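Local coordinates for protein tryptophan--tRNA ligase (Campylobacter jejuni subsp. jejuni, PDB 3TZL) that probably catalyses the ATP-dependent attachment of tryptophan to its cognate tRNA, as a homodimeric class I aminoacyl-tRNA synthetase, at residues N20-G23 / A24-M28. Residues are numbered along the deposited sequence; the frame is centred on the assembly and turned at random.
Sequences NYFG and AIKQM. With ADP (adenosine-5'-diphosphate), chain I.
Y21 and K26 meet along one side of a helix. The K26 chain crosses the tyrosine ring at a slant. Its CB lies over one ring face, 4.2 Å from the centroid, in a CH-pi contact. K26 CG comes 3.5 Å from Y21 OH. With CG anti to the backbone N (chi1 -179°), the Y21 ring reaches forward to the next turn. I25 CG2 touches Y21 CD1 at 4.1 Å. A wider, pi-type turn appears in two i to i+5 bonds, K26 N to Y21 O and I25 N to N20 O; N20 O also accepts the alpha-type bond of A24 N. The Q27 chain bends at chi2 (82°) and folds back. Its NE2 gives a nearly straight 2.7 Å bond to F22 O, from above the carbonyl plane. N20 ND2 bonds to ADP O1A at 3.0 Å and to the ribose O4' at 3.1 Å. H17 N holds N20 OD1 and so fixes the amide. G23 CA lies 3.4 Å from ADP N3. N20 probably belongs to the HIGH region. Helix 18-30 links parallel strands 5-10 and 36-41 in a beta-alpha-beta unit; I25 packs on helix 53-70, and Y21 and K26 on helix 262-276.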
ATOM      1  N   ASN B  20       9.410  30.446  -0.520  1.00 41.56           N
ATOM      2  CA  ASN B  20       9.475  29.152  -1.193  1.00 42.30           C
ATOM      3  C   ASN B  20      10.186  29.296  -2.524  1.00 45.95           C
ATOM      4  O   ASN B  20      10.971  28.438  -2.914  1.00 46.72           O
ATOM      5  CB  ASN B  20       8.071  28.587  -1.422  1.00 38.77           C
ATOM      6  CG  ASN B  20       7.300  28.416  -0.135  1.00 46.15           C
ATOM      7  OD1 ASN B  20       6.255  29.033   0.055  1.00 46.94           O
ATOM      8  ND2 ASN B  20       7.813  27.576   0.764  1.00 45.01           N
ATOM      9  N   TYR B  21       9.912  30.394  -3.218  1.00 46.02           N
ATOM     10  CA  TYR B  21      10.488  30.598  -4.536  1.00 42.10           C
ATOM     11  C   TYR B  21      11.987  30.810  -4.495  1.00 46.23           C
ATOM     12  O   TYR B  21      12.746  30.054  -5.100  1.00 50.76           O
ATOM     13  CB  TYR B  21       9.831  31.762  -5.269  1.00 43.34           C
ATOM     14  CG  TYR B  21      10.426  31.936  -6.641  1.00 41.43           C
ATOM     15  CD1 TYR B  21      10.254  30.958  -7.607  1.00 41.13           C
ATOM     16  CD2 TYR B  21      11.182  33.042  -6.958  1.00 40.78           C
ATOM     17  CE1 TYR B  21      10.804  31.075  -8.854  1.00 43.29           C
ATOM     18  CE2 TYR B  21      11.740  33.177  -8.220  1.00 46.57           C
ATOM     19  CZ  TYR B  21      11.543  32.181  -9.161  1.00 45.28           C
ATOM     20  OH  TYR B  21      12.082  32.283 -10.419  1.00 45.71           O
ATOM     21  N   PHE B  22      12.419  31.852  -3.797  1.00 45.45           N
ATOM     22  CA  PHE B  22      13.832  32.205  -3.803  1.00 48.95           C
ATOM     23  C   PHE B  22      14.637  31.290  -2.896  1.00 50.07           C
ATOM     24  O   PHE B  22      15.861  31.218  -3.007  1.00 51.42           O
ATOM     25  CB  PHE B  22      14.035  33.679  -3.411  1.00 48.58           C
ATOM     26  CG  PHE B  22      13.540  34.655  -4.451  1.00 46.19           C
ATOM     27  CD1 PHE B  22      14.247  34.844  -5.629  1.00 41.58           C
ATOM     28  CD2 PHE B  22      12.363  35.367  -4.256  1.00 43.88           C
ATOM     29  CE1 PHE B  22      13.786  35.732  -6.602  1.00 42.81           C
ATOM     30  CE2 PHE B  22      11.901  36.258  -5.216  1.00 43.44           C
ATOM     31  CZ  PHE B  22      12.612  36.438  -6.391  1.00 43.46           C
ATOM     32  N   GLY B  23      13.942  30.591  -2.004  1.00 50.14           N
ATOM     33  CA  GLY B  23      14.588  29.677  -1.079  1.00 51.64           C
ATOM     34  C   GLY B  23      14.764  28.251  -1.588  1.00 56.47           C
ATOM     35  O   GLY B  23      15.695  27.561  -1.174  1.00 64.77           O
ATOM     36  N   ALA B  24      13.888  27.793  -2.480  1.00 47.25           N
ATOM     37  CA  ALA B  24      13.982  26.408  -2.950  1.00 49.35           C
ATOM     38  C   ALA B  24      13.644  26.227  -4.424  1.00 47.84           C
ATOM     39  O   ALA B  24      14.366  25.551  -5.158  1.00 45.77           O
ATOM     40  CB  ALA B  24      13.102  25.502  -2.103  1.00 49.16           C
ATOM     41  N   ILE B  25      12.539  26.824  -4.854  1.00 44.15           N
ATOM     42  CA  ILE B  25      12.002  26.528  -6.178  1.00 40.01           C
ATOM     43  C   ILE B  25      12.883  27.015  -7.323  1.00 40.98           C
ATOM     44  O   ILE B  25      13.107  26.265  -8.273  1.00 43.78           O
ATOM     45  CB  ILE B  25      10.578  27.056  -6.338  1.00 39.47           C
ATOM     46  CG1 ILE B  25       9.658  26.323  -5.369  1.00 38.77           C
ATOM     47  CG2 ILE B  25      10.111  26.904  -7.797  1.00 40.51           C
ATOM     48  CD1 ILE B  25       8.249  26.826  -5.382  1.00 44.71           C
ATOM     49  N   LYS B  26      13.403  28.222  -7.225  1.00 38.36           N
ATOM     50  CA  LYS B  26      14.256  28.752  -8.258  1.00 42.23           C
ATOM     51  C   LYS B  26      15.478  27.889  -8.458  1.00 47.49           C
ATOM     52  O   LYS B  26      15.882  27.643  -9.555  1.00 49.39           O
ATOM     53  CB  LYS B  26      14.682  30.168  -7.935  1.00 43.61           C
ATOM     54  CG  LYS B  26      15.019  30.945  -9.148  1.00 56.02           C
ATOM     55  CD  LYS B  26      15.676  32.271  -8.858  1.00 64.93           C
ATOM     56  CE  LYS B  26      15.674  33.114 -10.096  1.00 69.42           C
ATOM     57  NZ  LYS B  26      16.513  32.534 -11.145  1.00 70.93           N
ATOM     58  N   GLN B  27      16.046  27.439  -7.361  1.00 48.01           N
ATOM     59  CA  GLN B  27      17.228  26.591  -7.379  1.00 52.56           C
ATOM     60  C   GLN B  27      16.909  25.295  -8.112  1.00 51.46           C
ATOM     61  O   GLN B  27      17.707  24.785  -8.904  1.00 51.40           O
ATOM     62  CB  GLN B  27      17.684  26.284  -5.945  1.00 57.45           C
ATOM     63  CG  GLN B  27      18.305  27.480  -5.189  1.00 62.37           C
ATOM     64  CD  GLN B  27      17.268  28.421  -4.565  1.00 64.70           C
ATOM     65  OE1 GLN B  27      16.055  28.224  -4.694  1.00 64.66           O
ATOM     66  NE2 GLN B  27      17.752  29.452  -3.883  1.00 66.20           N
HETATM   67  N   MSE B  28      15.719  24.778  -7.840  1.00 45.55           N
HETATM   68  CA  MSE B  28      15.279  23.532  -8.427  1.00 44.47           C
HETATM   69  C   MSE B  28      15.055  23.711  -9.920  1.00 44.19           C
HETATM   70  O   MSE B  28      15.473  22.886 -10.718  1.00 44.23           O
HETATM   71  CB  MSE B  28      14.000  23.065  -7.736  1.00 39.52           C
HETATM   72  CG  MSE B  28      13.451  21.785  -8.279  1.00 37.89           C
HETATM   73 SE   MSE B  28      11.849  21.297  -7.347  0.70 56.94          SE
HETATM   74  CE  MSE B  28      12.272  22.142  -5.617  1.00 56.27           C
TER
HETATM   75  PB  ADP I 330       6.592  27.731   5.895  1.00 84.42           P
HETATM   76  O1B ADP I 330       6.060  29.046   5.396  1.00 81.06           O
HETATM   77  O2B ADP I 330       5.552  26.640   5.960  1.00 88.92           O
HETATM   78  O3B ADP I 330       7.465  27.800   7.132  1.00 90.92           O
HETATM   79  PA  ADP I 330       7.537  25.837   4.022  1.00 93.32           P
HETATM   80  O1A ADP I 330       6.511  25.881   2.918  1.00 88.07           O
HETATM   81  O2A ADP I 330       7.421  24.767   5.088  1.00 97.66           O
HETATM   82  O3A ADP I 330       7.573  27.310   4.698  1.00 51.90           O
HETATM   83  O5' ADP I 330       9.001  25.725   3.346  1.00 73.26           O
HETATM   84  C5' ADP I 330       9.229  24.882   2.217  1.00 71.51           C
HETATM   85  C4' ADP I 330      10.610  25.166   1.633  1.00 69.94           C
HETATM   86  O4' ADP I 330      10.720  26.530   1.217  1.00 69.03           O
HETATM   87  C3' ADP I 330      11.704  24.914   2.655  1.00 71.48           C
HETATM   88  O3' ADP I 330      12.407  23.722   2.295  1.00 73.07           O
HETATM   89  C2' ADP I 330      12.623  26.118   2.591  1.00 70.28           C
HETATM   90  O2' ADP I 330      13.870  25.762   1.985  1.00 71.53           O
HETATM   91  C1' ADP I 330      11.933  27.125   1.693  1.00 66.80           C
HETATM   92  N9  ADP I 330      11.623  28.369   2.450  1.00 61.80           N
HETATM   93  C8  ADP I 330      10.474  28.639   3.108  1.00 60.17           C
HETATM   94  N7  ADP I 330      10.505  29.867   3.690  1.00 59.00           N
HETATM   95  C5  ADP I 330      11.702  30.406   3.397  1.00 59.14           C
HETATM   96  C6  ADP I 330      12.388  31.683   3.696  1.00 61.60           C
HETATM   97  N6  ADP I 330      11.775  32.637   4.442  1.00 61.36           N
HETATM   98  N1  ADP I 330      13.636  31.854   3.200  1.00 63.76           N
HETATM   99  C2  ADP I 330      14.248  30.903   2.463  1.00 62.78           C
HETATM  100  N3  ADP I 330      13.686  29.719   2.151  1.00 57.65           N
HETATM  101  C4  ADP I 330      12.436  29.420   2.583  1.00 59.01           C